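Local coordinates for protein putative lipase/esterase (Lactobacillus plantarum WCFS1, PDB 3BXP) that probably hydrolyses carboxylic ester bonds as a serine esterase or lipase of the alpha/beta-hydrolase superfamily, its natural substrate being unestablished, at residues P15-L23 / M62-N72; Y83-I94 / H121-V129. All blocks are in the same frame, centred on the assembly; numbering follows the deposited sequence.

Contact 1: residues P15-L23 / M62-N72; sequences PFQITAYWL and MAAGMHTVVLN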
loop_
_atom_site.group_PDB
_atom_site.type_symbol
_atom_site.label_atom_id
_atom_site.label_comp_id
_atom_site.label_asym_id
_atom_site.label_seq_id
_atom_site.Cartn_x
_atom_site.Cartn_y
_atom_site.Cartn_z
ATOM N N PRO B 15 35.188 -9.045 5.754
ATOM C CA PRO B 15 34.850 -8.416 7.033
ATOM C C PRO B 15 33.853 -7.312 6.870
ATOM O O PRO B 15 33.753 -6.733 5.784
ATOM C CB PRO B 15 36.181 -7.826 7.488
ATOM C CG PRO B 15 37.189 -8.656 6.821
ATOM C CD PRO B 15 36.639 -8.982 5.486
ATOM N N PHE B 16 33.108 -7.035 7.932
ATOM C CA PHE B 16 32.051 -6.033 7.904
ATOM C C PHE B 16 31.786 -5.508 9.288
ATOM O O PHE B 16 32.015 -6.204 10.285
ATOM C CB PHE B 16 30.750 -6.592 7.341
ATOM C CG PHE B 16 30.199 -7.762 8.113
ATOM C CD1 PHE B 16 30.746 -9.027 7.954
ATOM C CD2 PHE B 16 29.111 -7.607 8.981
ATOM C CE1 PHE B 16 30.256 -10.103 8.649
ATOM C CE2 PHE B 16 28.629 -8.704 9.676
ATOM C CZ PHE B 16 29.175 -9.937 9.508
ATOM N N GLN B 17 31.298 -4.279 9.355
ATOM C CA GLN B 17 31.037 -3.655 10.636
ATOM C C GLN B 17 29.576 -3.563 11.013
ATOM O O GLN B 17 28.691 -3.217 10.225
ATOM C CB GLN B 17 31.691 -2.294 10.709
ATOM C CG GLN B 17 33.212 -2.423 10.817
ATOM C CD GLN B 17 33.886 -1.102 10.670
ATOM O OE1 GLN B 17 33.367 -0.218 9.995
ATOM N NE2 GLN B 17 35.052 -0.948 11.298
ATOM N N ILE B 18 29.359 -3.850 12.283
ATOM C CA ILE B 18 28.035 -3.769 12.851
ATOM C C ILE B 18 28.108 -2.897 14.101
ATOM O O ILE B 18 29.162 -2.793 14.751
ATOM C CB ILE B 18 27.515 -5.158 13.239
ATOM C CG1 ILE B 18 28.292 -5.682 14.462
ATOM C CG2 ILE B 18 27.517 -6.102 12.017
ATOM C CD1 ILE B 18 27.663 -6.971 15.084
ATOM N N THR B 19 26.995 -2.278 14.445
ATOM C CA THR B 19 26.807 -1.668 15.775
ATOM C C THR B 19 25.554 -2.278 16.372
ATOM O O THR B 19 24.466 -2.229 15.771
ATOM C CB THR B 19 26.654 -0.144 15.679
ATOM O OG1 THR B 19 27.851 0.404 15.123
ATOM C CG2 THR B 19 26.413 0.508 17.058
ATOM N N ALA B 20 25.693 -2.803 17.583
ATOM C CA ALA B 20 24.544 -3.294 18.344
ATOM C C ALA B 20 24.118 -2.302 19.402
ATOM O O ALA B 20 24.920 -1.685 20.086
ATOM C CB ALA B 20 24.834 -4.635 19.004
ATOM N N TYR B 21 22.824 -2.132 19.453
ATOM C CA TYR B 21 22.208 -1.289 20.478
ATOM C C TYR B 21 21.314 -2.178 21.328
ATOM O O TYR B 21 20.212 -2.561 20.914
ATOM C CB TYR B 21 21.387 -0.212 19.813
ATOM C CG TYR B 21 22.164 0.668 18.876
ATOM C CD1 TYR B 21 22.865 1.773 19.347
ATOM C CD2 TYR B 21 22.205 0.386 17.531
ATOM C CE1 TYR B 21 23.559 2.586 18.471
ATOM C CE2 TYR B 21 22.904 1.216 16.644
ATOM C CZ TYR B 21 23.564 2.310 17.140
ATOM O OH TYR B 21 24.240 3.113 16.257
ATOM N N TRP B 22 21.847 -2.522 22.499
ATOM C CA TRP B 22 21.211 -3.450 23.408
ATOM C C TRP B 22 20.350 -2.703 24.372
ATOM O O TRP B 22 20.832 -1.916 25.176
ATOM C CB TRP B 22 22.260 -4.293 24.153
ATOM C CG TRP B 22 23.202 -5.033 23.343
ATOM C CD1 TRP B 22 24.580 -4.886 23.328
ATOM C CD2 TRP B 22 22.916 -6.102 22.402
ATOM N NE1 TRP B 22 25.138 -5.779 22.455
ATOM C CE2 TRP B 22 24.153 -6.518 21.854
ATOM C CE3 TRP B 22 21.745 -6.724 21.965
ATOM C CZ2 TRP B 22 24.245 -7.551 20.913
ATOM C CZ3 TRP B 22 21.835 -7.722 21.002
ATOM C CH2 TRP B 22 23.081 -8.152 20.516
ATOM N N LEU B 23 19.055 -2.939 24.278
ATOM C CA LEU B 23 18.122 -2.339 25.256
ATOM C C LEU B 23 18.339 -2.910 26.649
ATOM O O LEU B 23 18.408 -4.118 26.819
ATOM C CB LEU B 23 16.677 -2.560 24.778
ATOM C CG LEU B 23 15.550 -1.791 25.453
ATOM C CD1 LEU B 23 15.793 -0.309 25.376
ATOM C CD2 LEU B 23 14.226 -2.184 24.772
HETATM N N MSE B 62 13.530 1.170 18.882
HETATM C CA MSE B 62 13.937 0.831 20.242
HETATM C C MSE B 62 12.957 1.320 21.278
HETATM O O MSE B 62 12.691 0.598 22.243
HETATM C CB MSE B 62 15.321 1.326 20.545
HETATM C CG MSE B 62 16.283 0.593 19.651
HETATM SE SE MSE B 62 18.009 0.961 20.127
HETATM C CE MSE B 62 18.080 -0.150 21.737
ATOM N N ALA B 63 12.425 2.534 21.085
ATOM C CA ALA B 63 11.491 3.092 22.060
ATOM C C ALA B 63 10.262 2.212 22.164
ATOM O O ALA B 63 9.520 2.268 23.170
ATOM C CB ALA B 63 11.098 4.553 21.693
ATOM N N ALA B 64 10.033 1.378 21.150
ATOM C CA ALA B 64 8.926 0.424 21.193
ATOM C C ALA B 64 9.223 -0.853 21.995
ATOM O O ALA B 64 8.336 -1.686 22.226
ATOM C CB ALA B 64 8.464 0.033 19.764
ATOM N N GLY B 65 10.464 -1.007 22.430
ATOM C CA GLY B 65 10.895 -2.205 23.186
ATOM C C GLY B 65 11.585 -3.291 22.380
ATOM O O GLY B 65 11.265 -4.481 22.485
HETATM N N MSE B 66 12.535 -2.862 21.559
HETATM C CA MSE B 66 13.325 -3.773 20.749
HETATM C C MSE B 66 14.790 -3.431 20.807
HETATM O O MSE B 66 15.179 -2.271 20.958
HETATM C CB MSE B 66 12.859 -3.683 19.306
HETATM C CG MSE B 66 11.405 -4.027 19.159
HETATM SE SE MSE B 66 10.950 -3.895 17.247
HETATM C CE MSE B 66 12.337 -3.171 16.738
ATOM N N HIS B 67 15.602 -4.447 20.623
ATOM C CA HIS B 67 17.024 -4.218 20.350
ATOM C C HIS B 67 17.177 -3.843 18.861
ATOM O O HIS B 67 16.288 -4.176 18.065
ATOM C CB HIS B 67 17.779 -5.494 20.528
ATOM C CG HIS B 67 17.750 -6.091 21.882
ATOM N ND1 HIS B 67 18.277 -5.470 22.991
ATOM C CD2 HIS B 67 17.332 -7.318 22.284
ATOM C CE1 HIS B 67 18.189 -6.300 24.022
ATOM N NE2 HIS B 67 17.625 -7.425 23.617
ATOM N N THR B 68 18.274 -3.156 18.517
ATOM C CA THR B 68 18.575 -2.975 17.106
ATOM C C THR B 68 20.023 -3.208 16.828
ATOM O O THR B 68 20.880 -2.943 17.649
ATOM C CB THR B 68 18.112 -1.613 16.593
ATOM O OG1 THR B 68 18.883 -0.563 17.189
ATOM C CG2 THR B 68 16.631 -1.429 16.880
ATOM N N VAL B 69 20.294 -3.729 15.632
ATOM C CA VAL B 69 21.694 -3.908 15.153
ATOM C C VAL B 69 21.734 -3.308 13.767
ATOM O O VAL B 69 20.855 -3.589 12.949
ATOM C CB VAL B 69 22.123 -5.411 15.087
ATOM C CG1 VAL B 69 23.507 -5.633 14.327
ATOM C CG2 VAL B 69 22.184 -6.062 16.517
ATOM N N VAL B 70 22.731 -2.472 13.497
ATOM C CA VAL B 70 22.937 -1.947 12.142
ATOM C C VAL B 70 24.061 -2.703 11.501
ATOM O O VAL B 70 25.111 -2.859 12.116
ATOM C CB VAL B 70 23.221 -0.417 12.172
ATOM C CG1 VAL B 70 23.497 0.081 10.729
ATOM C CG2 VAL B 70 22.015 0.352 12.833
ATOM N N LEU B 71 23.780 -3.237 10.304
ATOM C CA LEU B 71 24.654 -4.113 9.520
ATOM C C LEU B 71 25.158 -3.350 8.305
ATOM O O LEU B 71 24.400 -3.047 7.410
ATOM C CB LEU B 71 23.919 -5.366 9.076
ATOM C CG LEU B 71 24.699 -6.130 7.959
ATOM C CD1 LEU B 71 26.125 -6.534 8.320
ATOM C CD2 LEU B 71 23.796 -7.321 7.549
ATOM N N ASN B 72 26.434 -2.981 8.326
ATOM C CA ASN B 72 27.059 -2.315 7.214
ATOM C C ASN B 72 27.578 -3.327 6.199
ATOM O O ASN B 72 28.702 -3.673 6.221
ATOM C CB ASN B 72 28.183 -1.424 7.744
ATOM C CG ASN B 72 27.710 -0.016 8.191
ATOM O OD1 ASN B 72 26.526 0.329 8.198
ATOM N ND2 ASN B 72 28.682 0.821 8.510
HETATM O O HOH W 1 31.293 -2.912 6.767
HETATM O O HOH W 2 31.328 0.775 8.155
#
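Trp22 turns the edge of its six-membered ring onto one face of the His67 imidazole, a T-shaped pair with planes at 81° and CE3 of Trp22 3.8 Å from ND1 of His67. One face of the indole carries the methyl of Ala20, two residues back on the same strand. At the imidazole edge, ND1 of His67 accepts the backbone N-H of Leu23 at 2.9 Å, close to the ring plane, while NE2 is bonded to the carbonyl of His105; both ring nitrogens are thus engaged and the rotation of the ring is fixed. Tyr21, on the face with Thr19 and Val70, is met at its ring edge by CG2 of Val70. SE of selenomethionine Met62 approaches the same ring obliquely, a Met-aromatic contact 5.3 Å from the centroid, and packs against CB of Tyr21.

The strands are joined by an antiparallel ladder in which Thr19 pairs with Val70 and Tyr21 with Thr68 through two hydrogen bonds each. On the face opposite Tyr21 and Val70, Ala20 CB meets Val69 CG2 at 3.9 Å. Leu71 extends away from its own backbone nitrogen (chi1 166°), which carries CD1 to both the Phe16 ring and CG2 of Ile18. At the Gln17-Asn72 end, Asn72 N donates to Gln17 O and a water joins Gln17 N to Asn72 O.

Strand 16-23 lies between strands 2-9 and 67-72 in the mixed sheet: Trp22 NE1 bonds Glu5, Thr19 OG1 bonds Gln6, and helix 85-99 packs over Phe16, Ile18 and Leu71.

Contact 2: residues Y83-I94 / H121-V129; sequences YPWALQQLGATI and HVVATYNGV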
loop_
_atom_site.group_PDB
_atom_site.type_symbol
_atom_site.label_atom_id
_atom_site.label_comp_id
_atom_site.label_asym_id
_atom_site.label_seq_id
_atom_site.Cartn_x
_atom_site.Cartn_y
_atom_site.Cartn_z
ATOM N N TYR B 83 27.418 -9.175 -3.818
ATOM C CA TYR B 83 26.988 -10.517 -3.568
ATOM C C TYR B 83 28.067 -11.485 -4.080
ATOM O O TYR B 83 28.830 -11.093 -4.958
ATOM C CB TYR B 83 25.643 -10.748 -4.300
ATOM C CG TYR B 83 24.474 -9.908 -3.809
ATOM C CD1 TYR B 83 23.887 -10.177 -2.583
ATOM C CD2 TYR B 83 23.954 -8.834 -4.540
ATOM C CE1 TYR B 83 22.807 -9.452 -2.082
ATOM C CE2 TYR B 83 22.876 -8.061 -4.030
ATOM C CZ TYR B 83 22.313 -8.381 -2.819
ATOM O OH TYR B 83 21.282 -7.656 -2.333
ATOM N N PRO B 84 28.115 -12.734 -3.552
ATOM C CA PRO B 84 27.111 -13.197 -2.594
ATOM C C PRO B 84 27.364 -12.709 -1.184
ATOM O O PRO B 84 26.624 -13.008 -0.252
ATOM C CB PRO B 84 27.256 -14.707 -2.658
ATOM C CG PRO B 84 28.690 -14.904 -2.886
ATOM C CD PRO B 84 29.121 -13.780 -3.825
ATOM N N TRP B 85 28.391 -11.904 -1.040
ATOM C CA TRP B 85 28.915 -11.572 0.299
ATOM C C TRP B 85 27.900 -10.979 1.268
ATOM O O TRP B 85 27.885 -11.379 2.433
ATOM C CB TRP B 85 30.145 -10.661 0.224
ATOM C CG TRP B 85 31.004 -11.001 -0.977
ATOM C CD1 TRP B 85 31.209 -10.215 -2.082
ATOM C CD2 TRP B 85 31.684 -12.229 -1.235
ATOM N NE1 TRP B 85 31.955 -10.885 -3.003
ATOM C CE2 TRP B 85 32.286 -12.110 -2.490
ATOM C CE3 TRP B 85 31.862 -13.417 -0.504
ATOM C CZ2 TRP B 85 33.031 -13.136 -3.063
ATOM C CZ3 TRP B 85 32.629 -14.433 -1.062
ATOM C CH2 TRP B 85 33.222 -14.276 -2.315
ATOM N N ALA B 86 27.081 -10.028 0.821
ATOM C CA ALA B 86 26.133 -9.377 1.730
ATOM C C ALA B 86 25.165 -10.375 2.373
ATOM O O ALA B 86 24.796 -10.183 3.517
ATOM C CB ALA B 86 25.350 -8.239 1.025
ATOM N N LEU B 87 24.733 -11.374 1.623
ATOM C CA LEU B 87 23.812 -12.426 2.105
ATOM C C LEU B 87 24.459 -13.264 3.236
ATOM O O LEU B 87 23.850 -13.505 4.282
ATOM C CB LEU B 87 23.373 -13.347 0.957
ATOM C CG LEU B 87 22.589 -12.735 -0.176
ATOM C CD1 LEU B 87 22.435 -13.760 -1.292
ATOM C CD2 LEU B 87 21.227 -12.228 0.300
ATOM N N GLN B 88 25.728 -13.616 3.035
ATOM C CA GLN B 88 26.538 -14.373 4.021
ATOM C C GLN B 88 26.741 -13.541 5.288
ATOM O O GLN B 88 26.579 -14.033 6.405
ATOM C CB GLN B 88 27.853 -14.845 3.372
ATOM C CG GLN B 88 27.584 -15.837 2.242
ATOM C CD GLN B 88 28.708 -16.091 1.232
ATOM O OE1 GLN B 88 29.656 -15.337 1.082
ATOM N NE2 GLN B 88 28.534 -17.155 0.469
ATOM N N GLN B 89 27.006 -12.244 5.110
ATOM C CA GLN B 89 27.189 -11.322 6.250
ATOM C C GLN B 89 25.913 -11.127 7.061
ATOM O O GLN B 89 25.951 -11.048 8.273
ATOM C CB GLN B 89 27.675 -9.970 5.748
ATOM C CG GLN B 89 29.043 -9.986 5.101
ATOM C CD GLN B 89 29.402 -8.691 4.360
ATOM O OE1 GLN B 89 28.538 -7.917 3.887
ATOM N NE2 GLN B 89 30.718 -8.458 4.238
ATOM N N LEU B 90 24.790 -11.061 6.374
ATOM C CA LEU B 90 23.509 -10.920 7.051
ATOM C C LEU B 90 23.250 -12.247 7.814
ATOM O O LEU B 90 22.855 -12.236 8.963
ATOM C CB LEU B 90 22.415 -10.611 6.058
ATOM C CG LEU B 90 20.974 -10.467 6.551
ATOM C CD1 LEU B 90 20.856 -9.676 7.886
ATOM C CD2 LEU B 90 20.102 -9.842 5.450
ATOM N N GLY B 91 23.511 -13.375 7.167
ATOM C CA GLY B 91 23.449 -14.652 7.868
ATOM C C GLY B 91 24.379 -14.753 9.083
ATOM O O GLY B 91 23.996 -15.312 10.138
ATOM N N ALA B 92 25.622 -14.297 8.906
ATOM C CA ALA B 92 26.609 -14.276 9.978
ATOM C C ALA B 92 26.169 -13.351 11.135
ATOM O O ALA B 92 26.477 -13.611 12.291
ATOM C CB ALA B 92 27.989 -13.882 9.446
ATOM N N THR B 93 25.440 -12.287 10.808
ATOM C CA THR B 93 24.990 -11.301 11.815
ATOM C C THR B 93 23.842 -11.900 12.642
ATOM O O THR B 93 23.743 -11.712 13.891
ATOM C CB THR B 93 24.573 -9.958 11.139
ATOM O OG1 THR B 93 25.654 -9.440 10.359
ATOM C CG2 THR B 93 24.147 -8.921 12.175
ATOM N N ILE B 94 22.939 -12.557 11.946
ATOM C CA ILE B 94 21.879 -13.285 12.616
ATOM C C ILE B 94 22.505 -14.345 13.559
ATOM O O ILE B 94 22.133 -14.462 14.745
ATOM C CB ILE B 94 20.908 -13.952 11.622
ATOM C CG1 ILE B 94 20.069 -12.878 10.866
ATOM C CG2 ILE B 94 20.009 -14.917 12.365
ATOM C CD1 ILE B 94 19.350 -13.411 9.589
ATOM N N HIS B 121 17.323 -4.222 -0.896
ATOM C CA HIS B 121 17.639 -5.304 -1.851
ATOM C C HIS B 121 18.248 -6.464 -1.105
ATOM O O HIS B 121 17.862 -7.606 -1.275
ATOM C CB HIS B 121 18.536 -4.850 -2.938
ATOM C CG HIS B 121 18.636 -5.817 -4.061
ATOM N ND1 HIS B 121 19.636 -6.776 -4.144
ATOM C CD2 HIS B 121 17.827 -6.029 -5.120
ATOM C CE1 HIS B 121 19.473 -7.472 -5.257
ATOM N NE2 HIS B 121 18.383 -7.038 -5.867
ATOM N N VAL B 122 19.185 -6.170 -0.236
ATOM C CA VAL B 122 19.823 -7.232 0.559
ATOM C C VAL B 122 18.794 -8.053 1.368
ATOM O O VAL B 122 18.781 -9.306 1.313
ATOM C CB VAL B 122 20.953 -6.653 1.509
ATOM C CG1 VAL B 122 21.477 -7.754 2.443
ATOM C CG2 VAL B 122 22.097 -6.004 0.717
ATOM N N VAL B 123 17.952 -7.343 2.135
ATOM C CA VAL B 123 16.886 -7.970 2.945
ATOM C C VAL B 123 15.876 -8.784 2.112
ATOM O O VAL B 123 15.498 -9.919 2.451
ATOM C CB VAL B 123 16.209 -6.911 3.876
ATOM C CG1 VAL B 123 15.013 -7.513 4.615
ATOM C CG2 VAL B 123 17.248 -6.377 4.868
ATOM N N ALA B 124 15.393 -8.186 1.029
ATOM C CA ALA B 124 14.386 -8.831 0.188
ATOM C C ALA B 124 14.983 -10.068 -0.444
ATOM O O ALA B 124 14.382 -11.153 -0.499
ATOM C CB ALA B 124 13.844 -7.824 -0.868
ATOM N N THR B 125 16.228 -9.953 -0.863
ATOM C CA THR B 125 16.900 -11.113 -1.467
ATOM C C THR B 125 17.104 -12.210 -0.392
ATOM O O THR B 125 16.903 -13.409 -0.660
ATOM C CB THR B 125 18.234 -10.685 -2.074
ATOM O OG1 THR B 125 17.978 -9.708 -3.112
ATOM C CG2 THR B 125 19.017 -11.892 -2.689
ATOM N N TYR B 126 17.530 -11.797 0.803
ATOM C CA TYR B 126 17.707 -12.708 1.936
ATOM C C TYR B 126 16.417 -13.456 2.240
ATOM O O TYR B 126 16.389 -14.701 2.514
ATOM C CB TYR B 126 18.232 -11.972 3.181
ATOM C CG TYR B 126 18.775 -12.963 4.211
ATOM C CD1 TYR B 126 20.068 -13.461 4.089
ATOM C CD2 TYR B 126 18.007 -13.374 5.279
ATOM C CE1 TYR B 126 20.569 -14.354 5.010
ATOM C CE2 TYR B 126 18.494 -14.298 6.184
ATOM C CZ TYR B 126 19.773 -14.764 6.059
ATOM O OH TYR B 126 20.228 -15.698 7.009
ATOM N N ASN B 127 15.331 -12.708 2.190
ATOM C CA ASN B 127 14.032 -13.257 2.553
ATOM C C ASN B 127 13.686 -14.431 1.625
ATOM O O ASN B 127 13.040 -15.424 2.028
ATOM C CB ASN B 127 12.936 -12.183 2.546
ATOM C CG ASN B 127 11.719 -12.615 3.320
ATOM O OD1 ASN B 127 11.813 -13.463 4.222
ATOM N ND2 ASN B 127 10.552 -12.083 2.963
ATOM N N GLY B 128 14.141 -14.329 0.389
ATOM C CA GLY B 128 13.944 -15.379 -0.616
ATOM C C GLY B 128 14.892 -16.554 -0.535
ATOM O O GLY B 128 14.502 -17.696 -0.448
ATOM N N VAL B 129 16.166 -16.243 -0.571
ATOM C CA VAL B 129 17.243 -17.220 -0.456
ATOM C C VAL B 129 17.286 -18.018 0.858
ATOM O O VAL B 129 17.464 -19.233 0.837
ATOM C CB VAL B 129 18.607 -16.503 -0.635
ATOM C CG1 VAL B 129 19.782 -17.439 -0.345
ATOM C CG2 VAL B 129 18.700 -15.955 -2.034
#
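Tyr126 pushes its ring in among Leu87, Leu90, Gly91 and Ile94, a knob in a hole of helix 85-99. Leu90 lies over one face of the phenol, its CG 4.0 Å from the ring centroid and only 14° off the normal, a CH-pi contact, while its CD2 leans against CB and CG of Tyr126. The carbonyl O of Leu87 is at the ring edge, 3.5 Å from CE1 of Tyr126. Ile94 and Tyr126 approach each other from opposite directions, CD1 of Ile94 touching CE2 and OH of the tyrosine. OH of Tyr126 lies 3.5 Å from CA of Gly91, the hydroxyl resting close to the helix backbone at this glycine. Replacing Tyr126 by an alanine would probably open a gap between the helices and leave Leu90 and Ile94 without the ring they pack on.

Segments 85-94 and 121-129 cross at -76°, and both belong to the alpha/beta-hydrolase fold; helix 118-129 begins just after Ser117 of the probable nucleophile elbow (GxSxG, Gly115 to Gly119). Leu87 returns the interlocking, its side chain set among Val122, Thr125, Tyr126 and Val129, with CD2 3.7 Å from CG2 of Thr125, which it crosses at about a right angle.

At the start of the segments, Tyr83 OH and ND1 of His121 share a short hydrogen bond of 2.6 Å, the rings meeting rim to rim. The imidazole of His121 swings clear of its own main-chain nitrogen (chi1 -168°), which sets ND1 before the phenol; NE2 bonds the carbonyl of Trp181. Thr125 OG1 sits over one imidazole face and donates to His121 O.

Contact 1 is partly buried, near one edge of the mixed sheet, whereas contact 2 lies wholly in the interior, nearer the centre of the chain. The first is held by a backbone ladder with side chains dressing both faces and a water at one end; the second has no backbone bonds between its helices and depends on interlocking apolar side chains plus a single tyrosine-histidine bond. They share no element, yet they touch: strand 67-72 leads in the chain to helix 85-99, which packs with Gln89, Leu90 and Thr93 against Phe16 and Leu71. That helix therefore faces the sheet of contact 1 along one side and helix 118-129 along another.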